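Local coordinates for protein involved in catabolism of external DNA (Legionella pneumophila subsp. pneumophila, PDB 2OO3), which probably transfers a methyl group from S-adenosyl-L-methionine to the N6 atom of one adenine in 23S ribosomal RNA, at residues T42-G47 / L116-L121; L121-Y126 / V141-G146; F105-L110 / L130-F135. One frame throughout, in Å; residues are numbered along the deposited sequence.

All three contacts belong to the Rossmann-like methyltransferase core and are gathered round strand 115-119 and its neighbours. Contacts 1 and 2 are close neighbours, their centres about 6 Å apart. They share L121 and are also tied by the salt bridge R46 NE to E125 OE1. Both border the predicted S-adenosyl-L-methionine site: H43 and E120 lie in contact 1, D145 and G146 in contact 2, and the side chain of H43 comes within about 5 Å of that of D166, the predicted proton acceptor. Contact 3 lies farther off, its centre about 12 Å from that of contact 1 and 16 Å from that of contact 2, and joins contact 1 where I107 packs on L116.

Contact 1 (T42-G47 / L116-L121); sequences THSGRG and LYLCEL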
ATOM      1  N   THR A  42       8.037  -5.204   2.451  1.00  8.22           N
ATOM      2  CA  THR A  42       8.679  -6.339   1.768  1.00  7.82           C
ATOM      3  C   THR A  42       9.227  -5.931   0.375  1.00  6.87           C
ATOM      4  O   THR A  42      10.174  -6.521  -0.126  1.00  6.25           O
ATOM      5  CB  THR A  42       7.650  -7.513   1.597  1.00  8.26           C
ATOM      6  OG1 THR A  42       6.425  -6.974   1.082  1.00  8.37           O
ATOM      7  CG2 THR A  42       7.298  -8.193   2.941  1.00  9.48           C
ATOM      8  N   HIS A  43       8.621  -4.935  -0.267  1.00  7.32           N
ATOM      9  CA  HIS A  43       9.012  -4.541  -1.630  1.00  5.82           C
ATOM     10  C   HIS A  43       9.044  -3.001  -1.662  1.00  7.62           C
ATOM     11  O   HIS A  43       8.072  -2.361  -2.145  1.00  8.11           O
ATOM     12  CB  HIS A  43       7.984  -5.006  -2.681  1.00  7.03           C
ATOM     13  CG  HIS A  43       7.762  -6.488  -2.767  1.00  6.43           C
ATOM     14  ND1 HIS A  43       6.993  -7.183  -1.859  1.00  9.21           N
ATOM     15  CD2 HIS A  43       8.145  -7.393  -3.703  1.00  9.35           C
ATOM     16  CE1 HIS A  43       6.940  -8.462  -2.211  1.00  9.86           C
ATOM     17  NE2 HIS A  43       7.640  -8.619  -3.321  1.00 10.15           N
ATOM     18  N   SER A  44      10.112  -2.385  -1.155  1.00  6.27           N
ATOM     19  CA  SER A  44      10.134  -0.928  -1.000  1.00  8.24           C
ATOM     20  C   SER A  44      10.359  -0.086  -2.267  1.00  9.25           C
ATOM     21  O   SER A  44      10.032   1.104  -2.280  1.00 11.18           O
ATOM     22  CB  SER A  44      11.166  -0.530   0.058  1.00  7.34           C
ATOM     23  OG  SER A  44      10.885  -1.219   1.253  1.00  8.52           O
ATOM     24  N   GLY A  45      10.952  -0.678  -3.298  1.00  9.24           N
ATOM     25  CA  GLY A  45      11.283   0.041  -4.521  1.00  9.92           C
ATOM     26  C   GLY A  45      12.316   1.138  -4.281  1.00 10.68           C
ATOM     27  O   GLY A  45      13.110   1.063  -3.353  1.00 12.55           O
ATOM     28  N   ARG A  46      12.320   2.178  -5.100  1.00 10.12           N
ATOM     29  CA  ARG A  46      13.360   3.199  -4.965  1.00  9.71           C
ATOM     30  C   ARG A  46      12.937   4.346  -4.051  1.00  9.74           C
ATOM     31  O   ARG A  46      13.764   5.186  -3.693  1.00 11.06           O
ATOM     32  CB  ARG A  46      13.785   3.711  -6.335  1.00 10.42           C
ATOM     33  CG  ARG A  46      12.680   4.369  -7.097  1.00 10.35           C
ATOM     34  CD  ARG A  46      13.176   4.985  -8.404  1.00 16.90           C
ATOM     35  NE  ARG A  46      13.813   4.012  -9.292  1.00 23.19           N
ATOM     36  CZ  ARG A  46      14.566   4.346 -10.342  1.00 27.44           C
ATOM     37  NH1 ARG A  46      14.779   5.634 -10.631  1.00 27.16           N
ATOM     38  NH2 ARG A  46      15.111   3.398 -11.097  1.00 27.11           N
ATOM     39  N   GLY A  47      11.667   4.392  -3.661  1.00  9.70           N
ATOM     40  CA  GLY A  47      11.224   5.335  -2.601  1.00  9.87           C
ATOM     41  C   GLY A  47      10.644   6.673  -3.071  1.00  9.20           C
ATOM     42  O   GLY A  47       9.787   7.216  -2.427  1.00  9.75           O
ATOM     43  N   LEU A 116      11.440   1.510  11.183  1.00  7.15           N
ATOM     44  CA  LEU A 116      11.090   1.181   9.787  1.00  6.93           C
ATOM     45  C   LEU A 116      12.131   0.231   9.240  1.00  6.99           C
ATOM     46  O   LEU A 116      13.337   0.467   9.350  1.00  6.90           O
ATOM     47  CB  LEU A 116      11.040   2.430   8.883  1.00  6.58           C
ATOM     48  CG  LEU A 116       9.954   3.502   9.136  1.00  7.15           C
ATOM     49  CD1 LEU A 116      10.270   4.348  10.369  1.00  7.20           C
ATOM     50  CD2 LEU A 116       9.781   4.378   7.888  1.00  7.25           C
ATOM     51  N   TYR A 117      11.663  -0.819   8.600  1.00  6.16           N
ATOM     52  CA  TYR A 117      12.538  -1.760   7.994  1.00  5.90           C
ATOM     53  C   TYR A 117      12.099  -1.935   6.532  1.00  6.08           C
ATOM     54  O   TYR A 117      10.996  -2.448   6.240  1.00  5.91           O
ATOM     55  CB  TYR A 117      12.426  -3.056   8.768  1.00  6.76           C
ATOM     56  CG  TYR A 117      13.513  -4.032   8.489  1.00  9.90           C
ATOM     57  CD1 TYR A 117      14.492  -4.314   9.465  1.00 10.02           C
ATOM     58  CD2 TYR A 117      13.572  -4.712   7.267  1.00 11.59           C
ATOM     59  CE1 TYR A 117      15.485  -5.246   9.218  1.00 11.18           C
ATOM     60  CE2 TYR A 117      14.562  -5.642   7.020  1.00 11.95           C
ATOM     61  CZ  TYR A 117      15.504  -5.897   8.000  1.00 11.35           C
ATOM     62  OH  TYR A 117      16.456  -6.822   7.771  1.00 12.81           O
ATOM     63  N   LEU A 118      12.955  -1.505   5.612  1.00  5.48           N
ATOM     64  CA  LEU A 118      12.585  -1.453   4.205  1.00  5.93           C
ATOM     65  C   LEU A 118      13.432  -2.436   3.414  1.00  7.18           C
ATOM     66  O   LEU A 118      14.665  -2.403   3.510  1.00  7.30           O
ATOM     67  CB  LEU A 118      12.822  -0.043   3.655  1.00  5.59           C
ATOM     68  CG  LEU A 118      12.187   1.118   4.447  1.00  5.91           C
ATOM     69  CD1 LEU A 118      12.610   2.502   3.921  1.00  5.00           C
ATOM     70  CD2 LEU A 118      10.603   0.968   4.521  1.00  3.94           C
ATOM     71  N   CYS A 119      12.786  -3.281   2.617  1.00  7.58           N
ATOM     72  CA  CYS A 119      13.509  -4.323   1.857  1.00  9.34           C
ATOM     73  C   CYS A 119      13.376  -4.052   0.380  1.00  9.46           C
ATOM     74  O   CYS A 119      12.271  -3.776  -0.099  1.00  9.31           O
ATOM     75  CB  CYS A 119      12.939  -5.724   2.123  1.00  9.11           C
ATOM     76  SG  CYS A 119      12.969  -6.256   3.885  1.00 12.82           S
ATOM     77  N   GLU A 120      14.473  -4.184  -0.350  1.00 10.49           N
ATOM     78  CA  GLU A 120      14.406  -4.085  -1.797  1.00 12.83           C
ATOM     79  C   GLU A 120      15.416  -5.033  -2.442  1.00 13.76           C
ATOM     80  O   GLU A 120      16.602  -4.969  -2.150  1.00 14.09           O
ATOM     81  CB  GLU A 120      14.636  -2.627  -2.274  1.00 12.00           C
ATOM     82  CG  GLU A 120      14.748  -2.465  -3.818  1.00 12.79           C
ATOM     83  CD  GLU A 120      13.561  -3.083  -4.589  1.00 14.82           C
ATOM     84  OE1 GLU A 120      12.381  -2.994  -4.127  1.00 14.44           O
ATOM     85  OE2 GLU A 120      13.820  -3.671  -5.669  1.00 14.11           O
ATOM     86  N   LEU A 121      14.936  -5.845  -3.370  1.00 15.21           N
ATOM     87  CA  LEU A 121      15.776  -6.845  -4.029  1.00 17.94           C
ATOM     88  C   LEU A 121      16.640  -6.291  -5.186  1.00 17.85           C
ATOM     89  O   LEU A 121      17.788  -6.713  -5.373  1.00 17.94           O
ATOM     90  CB  LEU A 121      14.863  -7.966  -4.521  1.00 18.32           C
ATOM     91  CG  LEU A 121      15.428  -9.342  -4.836  1.00 21.12           C
ATOM     92  CD1 LEU A 121      16.018  -9.949  -3.606  1.00 23.17           C
ATOM     93  CD2 LEU A 121      14.342 -10.210  -5.413  1.00 20.88           C
TER
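S44 and G45 offer two successive backbone N-H groups to C119 and E120. S44 N gives its hydrogen to C119 O at 2.8 Å, a nearly straight bond. One residue on, G45 N donates to E120 OE1, also at 2.8 Å, but this bond is bent (139°) and meets the oxygen from above the carboxylate plane, 38° out of it. The glutamate reaches this point because its chain folds back at the second torsion (chi2 53°), which turns the carboxylate toward the loop. Glycine suits position 45 because its phi is positive, a backbone shape that residues with a side chain adopt less readily. Beside these bonds the S44 hydroxyl lies against L118, OG to CB 3.3 Å, and the small serine fits against the strand here, while C119 CB rests 3.7 Å from T42 O.

The arrangement is that of a class I methyltransferase: 42-47 is the glycine-containing turn after strand 38-41, and E120 is the acidic residue at the end of the adjacent parallel strand 115-119. In relatives such an acid commonly binds the ribose of the cofactor, and H43 and E120 are both predicted to contact S-adenosyl-L-methionine here.

A second shell sets these groups. E120 OE2 accepts from H122 N, so both carboxylate oxygens are held by backbone N-H groups and the acid's rotation is restricted; two such donors would probably stabilise its negative charge. S44 OG is hydrogen-bonded to E41 OE2. H43 ND1 and T42 OG1 are hydrogen-bonded at 3.0 Å, which steadies the imidazole on the far side of the turn, while the buried G45 O has no polar partner in the model.

Contact 2 (L121-Y126 / V141-G146); sequences LHPTEY and VNHTDG
The phenol ring of Y126 carries H143 on one face: H143 CB sits over the ring centre, 3.5 Å from the centroid, in a CH-pi contact. The imidazole beyond it forms an offset stack with the phenol, centroids 4.8 Å apart and planes inclined by 17°. H143 CG leaves anti to the backbone N (chi1 -174°), which carries the imidazole past the phenol toward L121. At the edge of the imidazole, in its plane, lies L121 O, and H143 NE2 donates to it in a short but bent bond of 2.7 Å. The same oxygen is approached from well above its carbonyl plane, 49° out of it. P123 touches the imidazole obliquely, its CB 4.0 Å from H143 CE1. Proline fits here, in the first turn of helix 123-129, where its missing N-H costs no helical bond.

V141 meets the phenol obliquely, CG1 to Y126 CE1 3.7 Å, and a beta-branched valine suits the strand it comes from. A water 2.9 Å from Y126 OH donates to V141 O, bridging helix and edge strand. At the other end, L121 lays its CD1 against the backbone of D145, 3.4 Å from D145 N. D145, predicted with G146 to bind S-adenosyl-L-methionine, sits at the N-cap of the helix that follows, and its OD1 makes a weak bond to V147 N.

These groups belong to the beta-alpha-beta unit of strand 115-119, helix 123-129 and strand 139-142, and join the start of its helix to the end of its second strand. Because a carbonyl oxygen can only accept, the bond implies that H143 NE2 carries a proton, and together with the stack it restricts the rotation of the imidazole at the surface of the protein.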
ATOM      1  N   LEU A 121      14.936  -5.845  -3.370  1.00 15.21           N
ATOM      2  CA  LEU A 121      15.776  -6.845  -4.029  1.00 17.94           C
ATOM      3  C   LEU A 121      16.640  -6.291  -5.186  1.00 17.85           C
ATOM      4  O   LEU A 121      17.788  -6.713  -5.373  1.00 17.94           O
ATOM      5  CB  LEU A 121      14.863  -7.966  -4.521  1.00 18.32           C
ATOM      6  CG  LEU A 121      15.428  -9.342  -4.836  1.00 21.12           C
ATOM      7  CD1 LEU A 121      16.018  -9.949  -3.606  1.00 23.17           C
ATOM      8  CD2 LEU A 121      14.342 -10.210  -5.413  1.00 20.88           C
ATOM      9  N   HIS A 122      16.104  -5.362  -5.979  1.00 17.47           N
ATOM     10  CA  HIS A 122      16.860  -4.854  -7.133  1.00 18.18           C
ATOM     11  C   HIS A 122      17.978  -3.872  -6.720  1.00 17.77           C
ATOM     12  O   HIS A 122      17.722  -2.898  -5.994  1.00 16.64           O
ATOM     13  CB  HIS A 122      15.920  -4.213  -8.172  1.00 19.21           C
ATOM     14  CG  HIS A 122      16.607  -3.850  -9.455  1.00 23.08           C
ATOM     15  ND1 HIS A 122      16.198  -4.331 -10.683  1.00 27.93           N
ATOM     16  CD2 HIS A 122      17.688  -3.071  -9.699  1.00 24.44           C
ATOM     17  CE1 HIS A 122      17.005  -3.867 -11.624  1.00 28.91           C
ATOM     18  NE2 HIS A 122      17.920  -3.103 -11.052  1.00 28.27           N
ATOM     19  N   PRO A 123      19.223  -4.122  -7.180  1.00 17.17           N
ATOM     20  CA  PRO A 123      20.355  -3.297  -6.770  1.00 16.73           C
ATOM     21  C   PRO A 123      20.279  -1.823  -7.146  1.00 16.51           C
ATOM     22  O   PRO A 123      20.708  -0.985  -6.360  1.00 16.79           O
ATOM     23  CB  PRO A 123      21.561  -3.993  -7.411  1.00 17.00           C
ATOM     24  CG  PRO A 123      21.003  -4.793  -8.516  1.00 17.55           C
ATOM     25  CD  PRO A 123      19.650  -5.222  -8.079  1.00 18.64           C
ATOM     26  N   THR A 124      19.766  -1.497  -8.335  1.00 16.14           N
ATOM     27  CA  THR A 124      19.600  -0.087  -8.708  1.00 16.08           C
ATOM     28  C   THR A 124      18.553   0.591  -7.830  1.00 14.77           C
ATOM     29  O   THR A 124      18.778   1.715  -7.343  1.00 14.77           O
ATOM     30  CB  THR A 124      19.212   0.086 -10.197  1.00 16.39           C
ATOM     31  OG1 THR A 124      20.229  -0.516 -11.006  1.00 18.84           O
ATOM     32  CG2 THR A 124      19.113   1.573 -10.555  1.00 17.12           C
ATOM     33  N   GLU A 125      17.417  -0.084  -7.651  1.00 12.96           N
ATOM     34  CA  GLU A 125      16.330   0.437  -6.834  1.00 12.99           C
ATOM     35  C   GLU A 125      16.793   0.614  -5.379  1.00 12.70           C
ATOM     36  O   GLU A 125      16.574   1.661  -4.755  1.00 11.44           O
ATOM     37  CB  GLU A 125      15.114  -0.494  -6.890  1.00 12.00           C
ATOM     38  CG  GLU A 125      14.557  -0.675  -8.312  1.00 16.94           C
ATOM     39  CD  GLU A 125      14.455   0.654  -9.041  1.00 21.65           C
ATOM     40  OE1 GLU A 125      13.548   1.445  -8.709  1.00 21.83           O
ATOM     41  OE2 GLU A 125      15.318   0.933  -9.911  1.00 23.80           O
ATOM     42  N   TYR A 126      17.446  -0.417  -4.858  1.00 11.93           N
ATOM     43  CA  TYR A 126      18.004  -0.361  -3.513  1.00 12.80           C
ATOM     44  C   TYR A 126      18.961   0.821  -3.350  1.00 12.98           C
ATOM     45  O   TYR A 126      18.908   1.538  -2.340  1.00 11.62           O
ATOM     46  CB  TYR A 126      18.684  -1.685  -3.165  1.00 13.54           C
ATOM     47  CG  TYR A 126      19.617  -1.579  -1.980  1.00 14.50           C
ATOM     48  CD1 TYR A 126      19.120  -1.628  -0.664  1.00 13.46           C
ATOM     49  CD2 TYR A 126      20.992  -1.440  -2.169  1.00 13.32           C
ATOM     50  CE1 TYR A 126      20.009  -1.529   0.448  1.00 13.43           C
ATOM     51  CE2 TYR A 126      21.858  -1.341  -1.100  1.00 14.55           C
ATOM     52  CZ  TYR A 126      21.356  -1.389   0.208  1.00 15.98           C
ATOM     53  OH  TYR A 126      22.244  -1.274   1.256  1.00 18.43           O
ATOM     54  N   VAL A 141      17.424   0.238   5.849  1.00  9.94           N
ATOM     55  CA  VAL A 141      17.230  -0.153   4.447  1.00 10.98           C
ATOM     56  C   VAL A 141      18.052  -1.397   4.164  1.00 12.35           C
ATOM     57  O   VAL A 141      19.265  -1.395   4.413  1.00 12.21           O
ATOM     58  CB  VAL A 141      17.683   0.967   3.511  1.00 11.50           C
ATOM     59  CG1 VAL A 141      17.462   0.588   2.028  1.00 13.10           C
ATOM     60  CG2 VAL A 141      16.962   2.269   3.845  1.00 12.91           C
ATOM     61  N   ASN A 142      17.403  -2.448   3.643  1.00 12.17           N
ATOM     62  CA  ASN A 142      18.027  -3.754   3.418  1.00 14.24           C
ATOM     63  C   ASN A 142      17.904  -4.305   1.996  1.00 14.46           C
ATOM     64  O   ASN A 142      16.813  -4.324   1.421  1.00 15.11           O
ATOM     65  CB  ASN A 142      17.463  -4.744   4.408  1.00 14.71           C
ATOM     66  CG  ASN A 142      17.747  -4.331   5.833  1.00 19.12           C
ATOM     67  OD1 ASN A 142      18.754  -4.733   6.418  1.00 23.75           O
ATOM     68  ND2 ASN A 142      16.865  -3.502   6.398  1.00 24.83           N
ATOM     69  N   HIS A 143      19.030  -4.703   1.420  1.00 13.73           N
ATOM     70  CA  HIS A 143      19.068  -5.280   0.082  1.00 14.92           C
ATOM     71  C   HIS A 143      18.857  -6.790   0.225  1.00 15.24           C
ATOM     72  O   HIS A 143      19.792  -7.553   0.464  1.00 14.27           O
ATOM     73  CB  HIS A 143      20.404  -4.941  -0.607  1.00 15.19           C
ATOM     74  CG  HIS A 143      20.477  -5.381  -2.035  1.00 18.07           C
ATOM     75  ND1 HIS A 143      21.677  -5.533  -2.707  1.00 19.10           N
ATOM     76  CD2 HIS A 143      19.505  -5.705  -2.921  1.00 18.04           C
ATOM     77  CE1 HIS A 143      21.434  -5.923  -3.943  1.00 20.09           C
ATOM     78  NE2 HIS A 143      20.129  -6.056  -4.093  1.00 21.37           N
ATOM     79  N   THR A 144      17.596  -7.204   0.119  1.00 15.64           N
ATOM     80  CA  THR A 144      17.210  -8.535   0.500  1.00 15.90           C
ATOM     81  C   THR A 144      15.846  -8.877  -0.070  1.00 16.77           C
ATOM     82  O   THR A 144      15.054  -7.987  -0.415  1.00 16.10           O
ATOM     83  CB  THR A 144      17.264  -8.720   2.041  1.00 16.96           C
ATOM     84  OG1 THR A 144      17.276 -10.120   2.359  1.00 18.52           O
ATOM     85  CG2 THR A 144      16.105  -7.978   2.773  1.00 16.30           C
ATOM     86  N   ASP A 145      15.586 -10.177  -0.203  1.00 16.58           N
ATOM     87  CA  ASP A 145      14.258 -10.646  -0.521  1.00 16.55           C
ATOM     88  C   ASP A 145      13.334 -10.368   0.658  1.00 15.35           C
ATOM     89  O   ASP A 145      13.353 -11.114   1.653  1.00 13.66           O
ATOM     90  CB  ASP A 145      14.291 -12.153  -0.780  1.00 17.55           C
ATOM     91  CG  ASP A 145      13.001 -12.659  -1.377  1.00 21.24           C
ATOM     92  OD1 ASP A 145      11.933 -12.081  -1.091  1.00 22.00           O
ATOM     93  OD2 ASP A 145      13.069 -13.638  -2.154  1.00 28.02           O
ATOM     94  N   GLY A 146      12.523  -9.314   0.553  1.00 13.11           N
ATOM     95  CA  GLY A 146      11.604  -8.954   1.662  1.00 13.14           C
ATOM     96  C   GLY A 146      10.638 -10.051   2.099  1.00 13.16           C
ATOM     97  O   GLY A 146      10.358 -10.198   3.270  1.00 12.61           O
TER
HETATM   98  O   HOH W   1      21.882  -0.227   3.962  1.00 19.56           O

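Contact 3 (F105-L110 / L130-F135); sequences FAINQL and LKLPHF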
ATOM      1  N   PHE A 105       5.906   8.037   2.204  1.00  5.73           N
ATOM      2  CA  PHE A 105       4.726   8.219   3.073  1.00  6.00           C
ATOM      3  C   PHE A 105       4.990   7.786   4.525  1.00  6.61           C
ATOM      4  O   PHE A 105       4.638   8.515   5.494  1.00  7.10           O
ATOM      5  CB  PHE A 105       3.506   7.471   2.484  1.00  6.31           C
ATOM      6  CG  PHE A 105       2.995   8.073   1.184  1.00  6.51           C
ATOM      7  CD1 PHE A 105       2.207   9.241   1.196  1.00  6.30           C
ATOM      8  CD2 PHE A 105       3.278   7.475  -0.030  1.00  5.12           C
ATOM      9  CE1 PHE A 105       1.728   9.800  -0.014  1.00  6.36           C
ATOM     10  CE2 PHE A 105       2.791   8.022  -1.249  1.00  4.66           C
ATOM     11  CZ  PHE A 105       2.032   9.186  -1.227  1.00  4.31           C
ATOM     12  N   ALA A 106       5.577   6.606   4.709  1.00  6.58           N
ATOM     13  CA  ALA A 106       5.763   6.070   6.066  1.00  8.39           C
ATOM     14  C   ALA A 106       6.686   6.947   6.933  1.00  9.83           C
ATOM     15  O   ALA A 106       6.428   7.211   8.113  1.00  9.81           O
ATOM     16  CB  ALA A 106       6.258   4.607   6.002  1.00  7.08           C
ATOM     17  N   ILE A 107       7.767   7.418   6.329  1.00 10.51           N
ATOM     18  CA  ILE A 107       8.705   8.268   7.030  1.00 10.61           C
ATOM     19  C   ILE A 107       8.022   9.564   7.443  1.00 11.78           C
ATOM     20  O   ILE A 107       8.315  10.119   8.490  1.00 12.13           O
ATOM     21  CB  ILE A 107       9.971   8.515   6.153  1.00 10.32           C
ATOM     22  CG1 ILE A 107      10.814   7.237   6.088  1.00  7.72           C
ATOM     23  CG2 ILE A 107      10.821   9.579   6.767  1.00 13.81           C
ATOM     24  CD1 ILE A 107      11.945   7.231   4.960  1.00 10.64           C
ATOM     25  N   ASN A 108       7.067  10.029   6.646  1.00 12.08           N
ATOM     26  CA  ASN A 108       6.345  11.238   7.023  1.00 13.34           C
ATOM     27  C   ASN A 108       5.386  11.066   8.185  1.00 13.42           C
ATOM     28  O   ASN A 108       5.320  11.936   9.052  1.00 16.29           O
ATOM     29  CB  ASN A 108       5.628  11.877   5.822  1.00 12.81           C
ATOM     30  CG  ASN A 108       6.492  12.904   5.143  1.00 15.59           C
ATOM     31  OD1 ASN A 108       6.553  14.071   5.571  1.00 15.79           O
ATOM     32  ND2 ASN A 108       7.230  12.469   4.129  1.00 12.21           N
ATOM     33  N   GLN A 109       4.650   9.965   8.224  1.00 11.25           N
ATOM     34  CA  GLN A 109       3.661   9.772   9.272  1.00  9.77           C
ATOM     35  C   GLN A 109       4.116   9.068  10.564  1.00  9.10           C
ATOM     36  O   GLN A 109       3.467   9.205  11.626  1.00  8.64           O
ATOM     37  CB  GLN A 109       2.497   9.007   8.680  1.00 10.44           C
ATOM     38  CG  GLN A 109       1.459   9.930   8.034  1.00 12.06           C
ATOM     39  CD  GLN A 109       0.367   9.113   7.435  1.00 13.59           C
ATOM     40  OE1 GLN A 109       0.595   8.433   6.450  1.00 16.43           O
ATOM     41  NE2 GLN A 109      -0.789   9.094   8.069  1.00 13.64           N
ATOM     42  N   LEU A 110       5.182   8.292  10.476  1.00  8.38           N
ATOM     43  CA  LEU A 110       5.680   7.567  11.636  1.00  8.80           C
ATOM     44  C   LEU A 110       6.448   8.484  12.580  1.00  8.90           C
ATOM     45  O   LEU A 110       6.679   9.652  12.247  1.00  7.38           O
ATOM     46  CB  LEU A 110       6.509   6.344  11.206  1.00  8.58           C
ATOM     47  CG  LEU A 110       5.628   5.208  10.639  1.00  9.23           C
ATOM     48  CD1 LEU A 110       6.497   4.064  10.127  1.00 11.86           C
ATOM     49  CD2 LEU A 110       4.694   4.677  11.687  1.00  8.98           C
ATOM     50  N   LEU A 130      18.570   4.105  -0.655  1.00 11.86           N
ATOM     51  CA  LEU A 130      19.563   4.572   0.322  1.00 11.56           C
ATOM     52  C   LEU A 130      19.636   6.093   0.409  1.00 11.12           C
ATOM     53  O   LEU A 130      20.220   6.622   1.358  1.00 11.43           O
ATOM     54  CB  LEU A 130      20.977   4.024  -0.017  1.00 11.73           C
ATOM     55  CG  LEU A 130      21.173   2.525   0.135  1.00 11.13           C
ATOM     56  CD1 LEU A 130      22.551   2.096  -0.405  1.00 11.73           C
ATOM     57  CD2 LEU A 130      20.992   2.094   1.610  1.00 13.43           C
ATOM     58  N   LYS A 131      19.066   6.790  -0.577  1.00  9.97           N
ATOM     59  CA  LYS A 131      19.090   8.251  -0.624  1.00 10.71           C
ATOM     60  C   LYS A 131      17.840   8.939  -0.015  1.00 10.28           C
ATOM     61  O   LYS A 131      17.769  10.144   0.031  1.00 10.37           O
ATOM     62  CB  LYS A 131      19.237   8.697  -2.082  1.00 10.55           C
ATOM     63  CG  LYS A 131      20.507   8.149  -2.818  1.00 14.78           C
ATOM     64  CD  LYS A 131      21.727   8.743  -2.155  1.00 21.61           C
ATOM     65  CE  LYS A 131      22.955   8.937  -3.088  1.00 26.36           C
ATOM     66  NZ  LYS A 131      24.086   9.628  -2.309  1.00 24.19           N
ATOM     67  N   LEU A 132      16.842   8.177   0.402  1.00 11.10           N
ATOM     68  CA  LEU A 132      15.647   8.767   1.048  1.00 12.28           C
ATOM     69  C   LEU A 132      15.988   9.495   2.330  1.00 11.60           C
ATOM     70  O   LEU A 132      16.775   8.958   3.127  1.00 10.48           O
ATOM     71  CB  LEU A 132      14.638   7.679   1.384  1.00 13.13           C
ATOM     72  CG  LEU A 132      13.745   7.215   0.215  1.00 17.78           C
ATOM     73  CD1 LEU A 132      12.350   7.708   0.512  1.00 17.20           C
ATOM     74  CD2 LEU A 132      14.229   7.613  -1.240  1.00 16.77           C
ATOM     75  N   PRO A 133      15.398  10.706   2.542  1.00 10.51           N
ATOM     76  CA  PRO A 133      15.621  11.379   3.829  1.00 10.64           C
ATOM     77  C   PRO A 133      14.994  10.548   4.968  1.00 10.53           C
ATOM     78  O   PRO A 133      13.958   9.884   4.752  1.00 10.02           O
ATOM     79  CB  PRO A 133      14.860  12.730   3.683  1.00 10.66           C
ATOM     80  CG  PRO A 133      13.835  12.499   2.608  1.00 10.64           C
ATOM     81  CD  PRO A 133      14.506  11.491   1.656  1.00 10.52           C
ATOM     82  N   HIS A 134      15.613  10.573   6.146  1.00  9.73           N
ATOM     83  CA  HIS A 134      15.067   9.876   7.318  1.00  9.43           C
ATOM     84  C   HIS A 134      14.416  10.856   8.268  1.00 10.26           C
ATOM     85  O   HIS A 134      13.693  10.445   9.159  1.00 10.37           O
ATOM     86  CB  HIS A 134      16.159   9.078   8.074  1.00  8.30           C
ATOM     87  CG  HIS A 134      16.776   7.984   7.251  1.00  8.38           C
ATOM     88  ND1 HIS A 134      17.881   7.260   7.660  1.00  6.41           N
ATOM     89  CD2 HIS A 134      16.446   7.512   6.021  1.00  6.49           C
ATOM     90  CE1 HIS A 134      18.176   6.363   6.731  1.00  6.68           C
ATOM     91  NE2 HIS A 134      17.335   6.512   5.719  1.00  6.30           N
ATOM     92  N   PHE A 135      14.650  12.148   8.074  1.00 12.02           N
ATOM     93  CA  PHE A 135      14.244  13.149   9.091  1.00 13.56           C
ATOM     94  C   PHE A 135      14.755  12.687  10.466  1.00 14.06           C
ATOM     95  O   PHE A 135      15.918  12.296  10.581  1.00 13.86           O
ATOM     96  CB  PHE A 135      12.733  13.359   9.061  1.00 14.33           C
ATOM     97  CG  PHE A 135      12.202  13.713   7.695  1.00 17.08           C
ATOM     98  CD1 PHE A 135      12.672  14.823   7.010  1.00 20.37           C
ATOM     99  CD2 PHE A 135      11.276  12.918   7.078  1.00 20.47           C
ATOM    100  CE1 PHE A 135      12.199  15.119   5.709  1.00 22.78           C
ATOM    101  CE2 PHE A 135      10.793  13.229   5.798  1.00 20.68           C
ATOM    102  CZ  PHE A 135      11.263  14.307   5.120  1.00 18.37           C
TER
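I107 sends its side chain from helix 102-109 into the loop 130-135, with CB heading toward that loop and branching there. The CG2 branch stands anti to the backbone N and presses on F135, 3.4 Å from CD2 and close to CE2, with P133 O and H134 O also near it. The phenyl ring is met obliquely. The other branch begins at CG1, which packs on L116, and extends (chi2 166°) so that CD1 ends 3.3 Å from P133 O and, more loosely, 4.5 Å from L132 CD1. An isoleucine suits the place, since its two branches touch different parts of one loop.

In this Rossmann-like fold, helix 102-109 leads into strand 115-119 and lies against it through A106, I107 and L110, whereas 130-135 carries the chain from helix 123-129 to edge strand 139-142. The contact therefore joins the helix that precedes strand 115-119 to the loop that precedes strand 139-142, by packing of I107 on side chains and backbone carbonyls of that loop.

Within the loop, P133 CB lies over one face of the F135 ring, toward the rim, and N108 ND2 is 4.0 Å from F135 CE2, with amide and ring planes 64° apart. The polar ends of N108 are occupied elsewhere: OD1 accepts from Q89 NE2, and ND2 donates to Y104 O.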